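Local coordinates for nonsense-mediated mRNA decay protein 2 (Saccharomyces cerevisiae, PDB 4LUN), which takes part in nonsense-mediated decay of mRNAs with premature stop codons, binding NAM7/UPF1 through its C-terminus, and is seen here as its N-terminal MIF4G domain, at residues Arg145-Leu150 / Asp180-Ser185. Numbering follows the deposited sequence.
Sequences RVFTEL and DPLLFS
Thr148 OG1, which touches Leu183 across the contact, donates to the carbonyl oxygen of Leu144, one turn earlier in helix 130-152. OG1 stands beside its own backbone N (chi1 -56°), within range of that carbonyl, and the same atom lies 3.4 Å from Leu183 CD2. Threonine suits this buried place: its hydroxyl already has a partner within its own helix, which helps it to lie against a methyl group.

Phe147 carries most of the apolar packing. With CG anti to the backbone N (chi1 173°), its ring reaches out toward helix 182-190 and is met at its rim by two leucines. Both methyls lie at the edge, near the ring plane: Leu183 CD2 3.5 Å from Phe147 CE2, Leu182 CD2 3.7 Å from Phe147 CZ. Leu183 and Phe147 extend from facing helices alongside one another, and Leu183 CD2 touches both the ring edge and the threonine hydroxyl. Leucine suits these places because its branched end can turn a single methyl, CD2, to the ring edge, with CG close behind. Phe156 also meets the Phe147 ring, its plane turned about 30° from it, and Leu231 of helix 231-271 touches Leu183.

On another side of helix 130-152, Arg145 NE donates to Glu149 OE2 at 3.0 Å, a nearly straight hydrogen bond (N-H...O 166°) within a salt bridge, using the anti lone pair of that oxygen; Arg145 NH2 also bonds to Asn87 OD1.

No hydrogen bond links the two segments. In this all-helical, HEAT-repeat domain, helix 130-152 and the start of helix 182-190 are thus joined here by apolar burial and shape, while the polar bonds of Thr148, Arg145 and Glu149 stay within helix 130-152 or go to Asn87 of helix 87-104.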
ATOM      1  N   ARG A 145      -1.670   0.234   2.465  1.00 15.33           N
ATOM      2  CA  ARG A 145      -2.189   1.133   3.494  1.00 16.35           C
ATOM      3  C   ARG A 145      -1.705   0.684   4.864  1.00 21.09           C
ATOM      4  O   ARG A 145      -1.210   1.489   5.669  1.00 17.33           O
ATOM      5  CB  ARG A 145      -3.717   1.156   3.443  1.00 18.38           C
ATOM      6  CG  ARG A 145      -4.345   2.237   4.306  1.00 23.38           C
ATOM      7  CD  ARG A 145      -4.739   1.710   5.655  1.00 28.22           C
ATOM      8  NE  ARG A 145      -5.249   2.779   6.513  1.00 30.82           N
ATOM      9  CZ  ARG A 145      -6.534   3.096   6.612  1.00 35.69           C
ATOM     10  NH1 ARG A 145      -7.438   2.424   5.909  1.00 31.99           N
ATOM     11  NH2 ARG A 145      -6.915   4.080   7.417  1.00 38.30           N
ATOM     12  N   VAL A 146      -1.824  -0.612   5.115  1.00 16.03           N
ATOM     13  CA  VAL A 146      -1.422  -1.182   6.400  1.00 16.68           C
ATOM     14  C   VAL A 146       0.081  -1.031   6.615  1.00 17.11           C
ATOM     15  O   VAL A 146       0.531  -0.697   7.716  1.00 17.55           O
ATOM     16  CB  VAL A 146      -1.869  -2.659   6.513  1.00 19.12           C
ATOM     17  CG1 VAL A 146      -1.191  -3.342   7.697  1.00 21.64           C
ATOM     18  CG2 VAL A 146      -3.399  -2.732   6.650  1.00 21.19           C
ATOM     19  N   PHE A 147       0.853  -1.284   5.559  1.00 13.96           N
ATOM     20  CA  PHE A 147       2.294  -1.100   5.631  1.00 12.90           C
ATOM     21  C   PHE A 147       2.624   0.315   6.060  1.00 17.82           C
ATOM     22  O   PHE A 147       3.468   0.527   6.931  1.00 15.37           O
ATOM     23  CB  PHE A 147       2.981  -1.366   4.299  1.00 14.37           C
ATOM     24  CG  PHE A 147       4.437  -1.015   4.324  1.00 12.29           C
ATOM     25  CD1 PHE A 147       5.371  -1.957   4.718  1.00 18.96           C
ATOM     26  CD2 PHE A 147       4.867   0.259   3.982  1.00 15.44           C
ATOM     27  CE1 PHE A 147       6.722  -1.633   4.781  1.00 16.29           C
ATOM     28  CE2 PHE A 147       6.215   0.587   4.042  1.00 21.17           C
ATOM     29  CZ  PHE A 147       7.140  -0.373   4.438  1.00 20.22           C
ATOM     30  N   THR A 148       1.962   1.278   5.427  1.00 15.69           N
ATOM     31  CA  THR A 148       2.281   2.681   5.643  1.00 15.19           C
ATOM     32  C   THR A 148       1.917   3.126   7.058  1.00 15.81           C
ATOM     33  O   THR A 148       2.661   3.900   7.681  1.00 16.25           O
ATOM     34  CB  THR A 148       1.627   3.569   4.574  1.00 13.85           C
ATOM     35  OG1 THR A 148       2.051   3.109   3.288  1.00 15.55           O
ATOM     36  CG2 THR A 148       2.100   5.009   4.721  1.00 12.76           C
ATOM     37  N   GLU A 149       0.809   2.611   7.578  1.00 14.04           N
ATOM     38  CA  GLU A 149       0.399   2.961   8.933  1.00 16.73           C
ATOM     39  C   GLU A 149       1.431   2.437   9.932  1.00 21.89           C
ATOM     40  O   GLU A 149       1.736   3.102  10.940  1.00 16.54           O
ATOM     41  CB  GLU A 149      -0.985   2.397   9.270  1.00 21.82           C
ATOM     42  CG  GLU A 149      -2.137   2.867   8.384  1.00 23.37           C
ATOM     43  CD  GLU A 149      -2.555   4.314   8.611  1.00 34.56           C
ATOM     44  OE1 GLU A 149      -1.898   5.038   9.396  1.00 34.45           O
ATOM     45  OE2 GLU A 149      -3.556   4.729   7.987  1.00 33.82           O
ATOM     46  N   LEU A 150       1.989   1.260   9.648  1.00 16.89           N
ATOM     47  CA  LEU A 150       3.019   0.684  10.523  1.00 13.37           C
ATOM     48  C   LEU A 150       4.384   1.339  10.333  1.00 18.07           C
ATOM     49  O   LEU A 150       5.240   1.306  11.230  1.00 17.91           O
ATOM     50  CB  LEU A 150       3.137  -0.834  10.317  1.00 16.91           C
ATOM     51  CG  LEU A 150       1.939  -1.611  10.836  1.00 20.15           C
ATOM     52  CD1 LEU A 150       1.973  -3.042  10.294  1.00 18.15           C
ATOM     53  CD2 LEU A 150       1.958  -1.611  12.366  1.00 18.95           C
ATOM     54  N   ASP A 180      17.148   3.821  -1.388  1.00 27.27           N
ATOM     55  CA  ASP A 180      15.958   4.647  -1.398  1.00 22.62           C
ATOM     56  C   ASP A 180      15.126   4.381  -0.138  1.00 18.75           C
ATOM     57  O   ASP A 180      15.256   3.335   0.492  1.00 21.17           O
ATOM     58  CB  ASP A 180      15.138   4.326  -2.645  1.00 20.79           C
ATOM     59  CG  ASP A 180      15.867   4.681  -3.937  1.00 30.94           C
ATOM     60  OD1 ASP A 180      16.415   5.799  -4.021  1.00 31.57           O
ATOM     61  OD2 ASP A 180      15.886   3.845  -4.870  1.00 33.28           O
ATOM     62  N   PRO A 181      14.273   5.342   0.245  1.00 20.04           N
ATOM     63  CA  PRO A 181      13.312   5.064   1.318  1.00 16.28           C
ATOM     64  C   PRO A 181      12.459   3.866   0.930  1.00 14.94           C
ATOM     65  O   PRO A 181      12.178   3.697  -0.262  1.00 15.01           O
ATOM     66  CB  PRO A 181      12.439   6.329   1.332  1.00 15.38           C
ATOM     67  CG  PRO A 181      13.326   7.401   0.796  1.00 21.64           C
ATOM     68  CD  PRO A 181      14.145   6.710  -0.281  1.00 20.40           C
ATOM     69  N   LEU A 182      12.053   3.064   1.908  1.00 15.28           N
ATOM     70  CA  LEU A 182      11.354   1.804   1.638  1.00 15.09           C
ATOM     71  C   LEU A 182      10.026   2.005   0.918  1.00 15.59           C
ATOM     72  O   LEU A 182       9.694   1.247  -0.005  1.00 14.60           O
ATOM     73  CB  LEU A 182      11.159   1.016   2.932  1.00 15.43           C
ATOM     74  CG  LEU A 182      10.560  -0.393   2.822  1.00 16.11           C
ATOM     75  CD1 LEU A 182      11.215  -1.195   1.698  1.00 18.78           C
ATOM     76  CD2 LEU A 182      10.701  -1.140   4.155  1.00 21.08           C
ATOM     77  N   LEU A 183       9.269   3.028   1.316  1.00 16.84           N
ATOM     78  CA  LEU A 183       8.029   3.341   0.606  1.00 15.92           C
ATOM     79  C   LEU A 183       8.265   3.677  -0.855  1.00 17.96           C
ATOM     80  O   LEU A 183       7.448   3.335  -1.695  1.00 16.56           O
ATOM     81  CB  LEU A 183       7.263   4.489   1.271  1.00 16.11           C
ATOM     82  CG  LEU A 183       6.441   4.121   2.499  1.00 22.35           C
ATOM     83  CD1 LEU A 183       6.029   5.387   3.247  1.00 22.22           C
ATOM     84  CD2 LEU A 183       5.204   3.314   2.062  1.00 20.41           C
ATOM     85  N   PHE A 184       9.352   4.381  -1.161  1.00 15.06           N
ATOM     86  CA  PHE A 184       9.686   4.703  -2.539  1.00 11.18           C
ATOM     87  C   PHE A 184       9.907   3.397  -3.326  1.00 14.86           C
ATOM     88  O   PHE A 184       9.400   3.238  -4.445  1.00 15.36           O
ATOM     89  CB  PHE A 184      10.939   5.615  -2.584  1.00 13.55           C
ATOM     90  CG  PHE A 184      11.465   5.878  -3.977  1.00 15.66           C
ATOM     91  CD1 PHE A 184      11.106   7.027  -4.672  1.00 14.65           C
ATOM     92  CD2 PHE A 184      12.348   4.984  -4.579  1.00 21.89           C
ATOM     93  CE1 PHE A 184      11.613   7.276  -5.940  1.00 19.43           C
ATOM     94  CE2 PHE A 184      12.840   5.223  -5.849  1.00 20.17           C
ATOM     95  CZ  PHE A 184      12.474   6.367  -6.528  1.00 22.87           C
ATOM     96  N   SER A 185      10.644   2.472  -2.717  1.00 15.12           N
ATOM     97  CA  SER A 185      10.958   1.194  -3.357  1.00 13.68           C
ATOM     98  C   SER A 185       9.698   0.398  -3.642  1.00 14.75           C
ATOM     99  O   SER A 185       9.514  -0.136  -4.747  1.00 14.93           O
ATOM    100  CB  SER A 185      11.935   0.369  -2.516  1.00 18.02           C
ATOM    101  OG  SER A 185      13.193   1.022  -2.432  1.00 20.43           O
TER